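Local coordinates for protein fimbrial structural subunit (Actinomyces naeslundii, PDB 3QDH) that forms the shaft of Actinomyces type 2 fimbriae and mediates adhesion to streptococci and host cells during oral biofilm development, seen here as its C-terminal domains, at residues N16-G21 with G225-D230; D52-V57 with G109-A114. One frame throughout, in Å; residues are numbered along the deposited sequence.

Contact 1 (N16-G21 with G225-D230); sequences NGYGVG and GLFISD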
ATOM      1  N   ASN A  16      -2.503  -7.610  -0.234  1.00 30.70           N
ATOM      2  CA  ASN A  16      -2.857  -6.773  -1.371  1.00 30.36           C
ATOM      3  C   ASN A  16      -2.055  -7.074  -2.643  1.00 30.38           C
ATOM      4  O   ASN A  16      -2.439  -6.656  -3.737  1.00 30.44           O
ATOM      5  CB  ASN A  16      -2.763  -5.291  -0.986  1.00 30.31           C
ATOM      6  CG  ASN A  16      -3.675  -4.931   0.192  1.00 30.76           C
ATOM      7  OD1 ASN A  16      -3.215  -4.401   1.215  1.00 30.03           O
ATOM      8  ND2 ASN A  16      -4.967  -5.233   0.057  1.00 28.90           N
ATOM      9  N   GLY A  17      -0.955  -7.811  -2.497  1.00 30.34           N
ATOM     10  CA  GLY A  17      -0.140  -8.207  -3.653  1.00 30.09           C
ATOM     11  C   GLY A  17       1.236  -7.567  -3.657  1.00 29.74           C
ATOM     12  O   GLY A  17       1.383  -6.378  -3.358  1.00 29.43           O
ATOM     13  N   TYR A  18       2.244  -8.368  -3.999  1.00 29.49           N
ATOM     14  CA  TYR A  18       3.643  -7.947  -3.953  1.00 29.19           C
ATOM     15  C   TYR A  18       4.087  -7.101  -5.141  1.00 28.62           C
ATOM     16  O   TYR A  18       5.124  -6.440  -5.077  1.00 28.33           O
ATOM     17  CB  TYR A  18       4.562  -9.165  -3.890  1.00 29.46           C
ATOM     18  CG  TYR A  18       4.404 -10.034  -2.675  1.00 31.25           C
ATOM     19  CD1 TYR A  18       4.639  -9.527  -1.395  1.00 32.10           C
ATOM     20  CD2 TYR A  18       4.055 -11.380  -2.805  1.00 32.04           C
ATOM     21  CE1 TYR A  18       4.507 -10.327  -0.279  1.00 33.35           C
ATOM     22  CE2 TYR A  18       3.921 -12.195  -1.694  1.00 33.13           C
ATOM     23  CZ  TYR A  18       4.150 -11.660  -0.432  1.00 33.88           C
ATOM     24  OH  TYR A  18       4.023 -12.459   0.675  1.00 34.10           O
ATOM     25  N   GLY A  19       3.328  -7.143  -6.231  1.00 28.37           N
ATOM     26  CA  GLY A  19       3.755  -6.505  -7.474  1.00 27.68           C
ATOM     27  C   GLY A  19       3.141  -5.155  -7.760  1.00 27.59           C
ATOM     28  O   GLY A  19       2.090  -4.804  -7.218  1.00 27.23           O
ATOM     29  N   VAL A  20       3.816  -4.400  -8.623  1.00 27.43           N
ATOM     30  CA  VAL A  20       3.309  -3.147  -9.166  1.00 27.56           C
ATOM     31  C   VAL A  20       1.890  -3.337  -9.732  1.00 27.86           C
ATOM     32  O   VAL A  20       1.595  -4.352 -10.377  1.00 27.93           O
ATOM     33  CB  VAL A  20       4.299  -2.574 -10.231  1.00 27.84           C
ATOM     34  CG1 VAL A  20       4.514  -3.559 -11.399  1.00 27.56           C
ATOM     35  CG2 VAL A  20       3.858  -1.222 -10.734  1.00 27.59           C
ATOM     36  N   GLY A  21       1.018  -2.368  -9.470  1.00 27.53           N
ATOM     37  CA  GLY A  21      -0.394  -2.475  -9.844  1.00 27.66           C
ATOM     38  C   GLY A  21      -1.268  -2.955  -8.701  1.00 27.55           C
ATOM     39  O   GLY A  21      -2.495  -2.991  -8.827  1.00 28.09           O
ATOM     40  N   GLY A 225       8.086  -2.553 -10.084  1.00 29.47           N
ATOM     41  CA  GLY A 225       7.942  -2.545  -8.635  1.00 28.19           C
ATOM     42  C   GLY A 225       7.638  -3.890  -8.026  1.00 27.27           C
ATOM     43  O   GLY A 225       6.694  -4.564  -8.434  1.00 26.89           O
ATOM     44  N   LEU A 226       8.458  -4.273  -7.049  1.00 26.61           N
ATOM     45  CA  LEU A 226       8.181  -5.405  -6.167  1.00 26.01           C
ATOM     46  C   LEU A 226       8.370  -4.956  -4.720  1.00 25.36           C
ATOM     47  O   LEU A 226       9.290  -4.195  -4.421  1.00 25.09           O
ATOM     48  CB  LEU A 226       9.107  -6.594  -6.481  1.00 25.94           C
ATOM     49  CG  LEU A 226       8.840  -7.399  -7.768  1.00 25.78           C
ATOM     50  CD1 LEU A 226      10.047  -8.267  -8.116  1.00 25.46           C
ATOM     51  CD2 LEU A 226       7.594  -8.263  -7.663  1.00 24.82           C
ATOM     52  N   PHE A 227       7.501  -5.434  -3.831  1.00 24.71           N
ATOM     53  CA  PHE A 227       7.548  -5.069  -2.407  1.00 24.11           C
ATOM     54  C   PHE A 227       8.820  -5.587  -1.726  1.00 23.95           C
ATOM     55  O   PHE A 227       9.253  -6.709  -1.976  1.00 23.82           O
ATOM     56  CB  PHE A 227       6.295  -5.596  -1.699  1.00 24.26           C
ATOM     57  CG  PHE A 227       6.310  -5.417  -0.208  1.00 24.07           C
ATOM     58  CD1 PHE A 227       6.133  -4.150   0.362  1.00 23.08           C
ATOM     59  CD2 PHE A 227       6.485  -6.515   0.632  1.00 23.54           C
ATOM     60  CE1 PHE A 227       6.132  -3.991   1.736  1.00 22.56           C
ATOM     61  CE2 PHE A 227       6.486  -6.362   2.011  1.00 23.02           C
ATOM     62  CZ  PHE A 227       6.313  -5.097   2.564  1.00 23.26           C
ATOM     63  N   ILE A 228       9.423  -4.757  -0.877  1.00 23.55           N
ATOM     64  CA  ILE A 228      10.625  -5.159  -0.147  1.00 23.13           C
ATOM     65  C   ILE A 228      10.349  -5.336   1.344  1.00 23.05           C
ATOM     66  O   ILE A 228      10.596  -6.412   1.899  1.00 23.04           O
ATOM     67  CB  ILE A 228      11.789  -4.172  -0.385  1.00 23.03           C
ATOM     68  CG1 ILE A 228      12.294  -4.318  -1.823  1.00 23.05           C
ATOM     69  CG2 ILE A 228      12.946  -4.421   0.597  1.00 23.65           C
ATOM     70  CD1 ILE A 228      13.292  -3.277  -2.222  1.00 21.97           C
ATOM     71  N   SER A 229       9.826  -4.278   1.972  1.00 22.75           N
ATOM     72  CA  SER A 229       9.580  -4.247   3.416  1.00 21.88           C
ATOM     73  C   SER A 229       8.799  -2.983   3.772  1.00 21.58           C
ATOM     74  O   SER A 229       8.709  -2.052   2.970  1.00 21.24           O
ATOM     75  CB  SER A 229      10.900  -4.226   4.179  1.00 22.13           C
ATOM     76  OG  SER A 229      11.518  -2.957   4.053  1.00 21.80           O
ATOM     77  N   ASP A 230       8.236  -2.956   4.979  1.00 21.22           N
ATOM     78  CA  ASP A 230       7.612  -1.728   5.478  1.00 20.72           C
ATOM     79  C   ASP A 230       8.058  -1.379   6.899  1.00 20.10           C
ATOM     80  O   ASP A 230       8.748  -2.165   7.554  1.00 19.50           O
ATOM     81  CB  ASP A 230       6.077  -1.757   5.318  1.00 20.79           C
ATOM     82  CG  ASP A 230       5.411  -2.837   6.155  1.00 21.93           C
ATOM     83  OD1 ASP A 230       5.691  -2.928   7.368  1.00 23.23           O
ATOM     84  OD2 ASP A 230       4.580  -3.594   5.604  1.00 23.76           O
TER

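Contact 2 (D52-V57 with G109-A114); sequences DRLTAV and GKVTEA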
ATOM      1  N   ASP A  52       2.799  10.524  -4.856  1.00 22.67           N
ATOM      2  CA  ASP A  52       2.580  10.570  -6.316  1.00 23.86           C
ATOM      3  C   ASP A  52       2.692   9.240  -7.045  1.00 23.70           C
ATOM      4  O   ASP A  52       2.157   9.096  -8.141  1.00 24.05           O
ATOM      5  CB  ASP A  52       3.541  11.565  -6.979  1.00 24.15           C
ATOM      6  CG  ASP A  52       3.198  13.009  -6.684  1.00 26.27           C
ATOM      7  OD1 ASP A  52       2.099  13.285  -6.162  1.00 28.68           O
ATOM      8  OD2 ASP A  52       4.030  13.885  -7.008  1.00 28.50           O
ATOM      9  N   ARG A  53       3.396   8.277  -6.457  1.00 23.77           N
ATOM     10  CA  ARG A  53       3.518   6.946  -7.059  1.00 23.70           C
ATOM     11  C   ARG A  53       2.235   6.133  -6.929  1.00 23.87           C
ATOM     12  O   ARG A  53       2.097   5.070  -7.554  1.00 24.13           O
ATOM     13  CB  ARG A  53       4.692   6.177  -6.458  1.00 23.62           C
ATOM     14  CG  ARG A  53       6.055   6.635  -6.980  1.00 24.48           C
ATOM     15  CD  ARG A  53       7.162   6.208  -6.042  1.00 25.58           C
ATOM     16  NE  ARG A  53       7.193   7.030  -4.833  1.00 25.00           N
ATOM     17  CZ  ARG A  53       8.192   7.035  -3.963  1.00 25.93           C
ATOM     18  NH1 ARG A  53       9.248   6.245  -4.159  1.00 26.62           N
ATOM     19  NH2 ARG A  53       8.139   7.827  -2.896  1.00 25.94           N
ATOM     20  N   LEU A  54       1.306   6.630  -6.110  1.00 23.22           N
ATOM     21  CA  LEU A  54       0.021   5.969  -5.918  1.00 22.90           C
ATOM     22  C   LEU A  54      -1.076   6.653  -6.736  1.00 23.06           C
ATOM     23  O   LEU A  54      -1.228   7.873  -6.703  1.00 23.51           O
ATOM     24  CB  LEU A  54      -0.337   5.882  -4.422  1.00 22.71           C
ATOM     25  CG  LEU A  54       0.685   5.157  -3.527  1.00 21.65           C
ATOM     26  CD1 LEU A  54       0.352   5.285  -2.021  1.00 21.67           C
ATOM     27  CD2 LEU A  54       0.822   3.689  -3.917  1.00 22.58           C
ATOM     28  N   THR A  55      -1.822   5.854  -7.488  1.00 23.24           N
ATOM     29  CA  THR A  55      -2.844   6.389  -8.371  1.00 23.63           C
ATOM     30  C   THR A  55      -4.236   5.898  -7.961  1.00 23.44           C
ATOM     31  O   THR A  55      -4.367   4.941  -7.178  1.00 23.52           O
ATOM     32  CB  THR A  55      -2.536   6.046  -9.854  1.00 23.58           C
ATOM     33  OG1 THR A  55      -3.160   7.008 -10.708  1.00 25.20           O
ATOM     34  CG2 THR A  55      -3.001   4.640 -10.212  1.00 23.74           C
ATOM     35  N   ALA A  56      -5.261   6.558  -8.505  1.00 23.34           N
ATOM     36  CA  ALA A  56      -6.660   6.269  -8.192  1.00 23.07           C
ATOM     37  C   ALA A  56      -6.884   6.254  -6.673  1.00 22.79           C
ATOM     38  O   ALA A  56      -7.535   5.357  -6.135  1.00 23.11           O
ATOM     39  CB  ALA A  56      -7.103   4.941  -8.839  1.00 23.33           C
ATOM     40  N   VAL A  57      -6.337   7.261  -5.997  1.00 22.25           N
ATOM     41  CA  VAL A  57      -6.327   7.295  -4.536  1.00 21.58           C
ATOM     42  C   VAL A  57      -7.719   7.559  -3.964  1.00 21.01           C
ATOM     43  O   VAL A  57      -8.493   8.327  -4.533  1.00 21.41           O
ATOM     44  CB  VAL A  57      -5.279   8.286  -3.970  1.00 21.20           C
ATOM     45  CG1 VAL A  57      -3.869   7.895  -4.453  1.00 21.44           C
ATOM     46  CG2 VAL A  57      -5.594   9.726  -4.348  1.00 21.66           C
ATOM     47  N   GLY A 109      -4.102   3.500  -2.586  1.00 20.52           N
ATOM     48  CA  GLY A 109      -3.787   3.880  -3.954  1.00 21.57           C
ATOM     49  C   GLY A 109      -3.089   2.721  -4.640  1.00 22.53           C
ATOM     50  O   GLY A 109      -2.597   1.806  -3.977  1.00 22.40           O
ATOM     51  N   LYS A 110      -3.058   2.760  -5.964  1.00 23.56           N
ATOM     52  CA  LYS A 110      -2.430   1.705  -6.763  1.00 25.24           C
ATOM     53  C   LYS A 110      -0.967   2.056  -7.040  1.00 25.41           C
ATOM     54  O   LYS A 110      -0.674   3.165  -7.480  1.00 25.91           O
ATOM     55  CB  LYS A 110      -3.186   1.538  -8.083  1.00 25.26           C
ATOM     56  CG  LYS A 110      -2.797   0.291  -8.866  1.00 27.54           C
ATOM     57  CD  LYS A 110      -3.704   0.057 -10.071  1.00 29.49           C
ATOM     58  CE  LYS A 110      -3.106   0.633 -11.346  1.00 31.44           C
ATOM     59  NZ  LYS A 110      -3.884   0.202 -12.549  1.00 32.93           N
ATOM     60  N   VAL A 111      -0.061   1.115  -6.786  1.00 26.49           N
ATOM     61  CA  VAL A 111       1.378   1.357  -6.976  1.00 27.54           C
ATOM     62  C   VAL A 111       1.683   1.366  -8.470  1.00 28.43           C
ATOM     63  O   VAL A 111       1.412   0.384  -9.166  1.00 28.36           O
ATOM     64  CB  VAL A 111       2.256   0.280  -6.283  1.00 27.71           C
ATOM     65  CG1 VAL A 111       3.750   0.573  -6.493  1.00 28.52           C
ATOM     66  CG2 VAL A 111       1.961   0.213  -4.809  1.00 27.41           C
ATOM     67  N   THR A 112       2.231   2.475  -8.954  1.00 29.20           N
ATOM     68  CA  THR A 112       2.571   2.608 -10.371  1.00 30.54           C
ATOM     69  C   THR A 112       4.032   2.235 -10.647  1.00 31.17           C
ATOM     70  O   THR A 112       4.348   1.682 -11.710  1.00 31.49           O
ATOM     71  CB  THR A 112       2.262   4.020 -10.916  1.00 30.54           C
ATOM     72  OG1 THR A 112       2.993   5.002 -10.174  1.00 30.75           O
ATOM     73  CG2 THR A 112       0.767   4.320 -10.823  1.00 31.00           C
ATOM     74  N   GLU A 113       4.908   2.540  -9.689  1.00 31.48           N
ATOM     75  CA  GLU A 113       6.345   2.252  -9.798  1.00 32.41           C
ATOM     76  C   GLU A 113       7.081   2.541  -8.487  1.00 32.39           C
ATOM     77  O   GLU A 113       6.582   3.277  -7.631  1.00 31.91           O
ATOM     78  CB  GLU A 113       6.982   3.050 -10.943  1.00 32.58           C
ATOM     79  CG  GLU A 113       7.024   4.555 -10.711  1.00 34.67           C
ATOM     80  CD  GLU A 113       7.458   5.325 -11.937  1.00 36.82           C
ATOM     81  OE1 GLU A 113       8.088   4.729 -12.837  1.00 39.21           O
ATOM     82  OE2 GLU A 113       7.168   6.535 -12.002  1.00 37.78           O
ATOM     83  N   ALA A 114       8.277   1.972  -8.363  1.00 32.65           N
ATOM     84  CA  ALA A 114       9.092   2.077  -7.154  1.00 32.82           C
ATOM     85  C   ALA A 114       9.816   3.415  -6.979  1.00 32.97           C
ATOM     86  O   ALA A 114       9.829   3.959  -5.873  1.00 32.91           O
ATOM     87  CB  ALA A 114      10.096   0.930  -7.100  1.00 32.85           C
TER

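Contact 1 (N16-G21 with G225-D230)
Y18 and F227 bring their rings together at one corner. CD1 of Y18 lies 4.1 Å from CD2 of F227, and the two side chains run aslant to each other. The F227 atom sits at the edge of the Y18 ring, near its plane, so this is an apolar touch and not a face-to-face stack. F227 CB starts toward the loop, 3.7 Å from Y18 O. With CG trans to the amide N (chi1 173°), the ring then leads away from the loop backbone. S229 N lies above one face of that ring, offset toward the rim. From CD1 the Y18 ring runs away from F227, and its OH is hydrogen-bonded to D238.

The backbones meet in a single bridge between G19 and L226. F227 N donates to Y18 O at 2.9 Å, in the carbonyl plane. V20 N donates to G225 O, also at 2.9 Å, but from well above the carbonyl plane. L226 CA adds a CA-H...O contact to Y18 O at 3.4 Å.

V20 lies against the bare backbone of G225, with CB 3.6 Å from G225 O. L226 starts away from the loop, yet its CD2 bends back to 4.0 Å from Y18 O.

The loop 16-21 belongs to the Sgo0707 N2 family region, and strand 220-230 to the SpaA-like region. The contact probably helps join the two modules of the fragment. Two buried backbone bonds fix the loop along the strand and are its main polar link. The touch of the two rings adds the one apolar side-chain contact, and V20 packs against the G225 peptide.

Contact 2 (D52-V57 with G109-A114)
T55 and K110 form the antiparallel hydrogen-bonded pair of this contact. K110 N donates to T55 O at 2.8 Å, almost straight (175°) and on a lone pair. T55 N returns a bond to K110 O at 2.9 Å. Their side chains lie alongside each other, pointing the same way, with T55 CG2 3.8 Å from K110 CB. T55 CG2 also meets T112 CG2, the side chains crossing at about a right angle.

L54 and V111 make the neighbouring non-hydrogen-bonded pair on the other face. L54 CD2 meets V111 CG2 at 3.8 Å. G109 leaves room for L54 CB and V57 CG1, which both pack on its CA.

Beyond the strand pair, R53 O is gripped twice by T112. The amide N approaches nearly head-on to the carbonyl oxygen, at 3.0 Å. The hydroxyl OG1 comes from above the carbonyl plane at 2.8 Å. It gets there because chi1 of 59° sets OG1 between the backbone N and the carbonyl carbon.

The R53 side chain runs over E113 O, a buried oxygen with no hydrogen-bond partner in the model. Its guanidinium then meets A114 O edge-on, with NH1 at 2.9 Å. A second shell fixes the group: D51 forms a salt bridge to NH2, and A118 O accepts from the same nitrogen. E113 itself pairs with R115.

Strand 54-55 thus joins the end of 102-111 in the antiparallel N2 sheet that also holds 23-31 and 57-64, probably of CnaA type. Strand 23-31 backs L54 and V111 through I24, and W158 of strand 154-165 packs on V111 and A114.

In the fold
Both contacts are largely buried and lie near the middle of the chain, their centres about 11 Å apart. Contact 2 has the more exposed border, on the side of T55 and K110. It stays within the N2 region, whereas contact 1 reaches from that region to the SpaA-like one. They touch directly: G21 N probably donates to V111 O at 2.8 Å, and V20 CG2 packs on T112 O. Loop 16-21 thus lies between strand 220-230 and the end of strand 102-111. A114 also bonds through its backbone to K224, just before G225. Contact 1 is held by backbone bonds with a small aromatic touch, while contact 2 adds arginine and threonine side-chain bonds to strand pairing. The zinc site is remote from both.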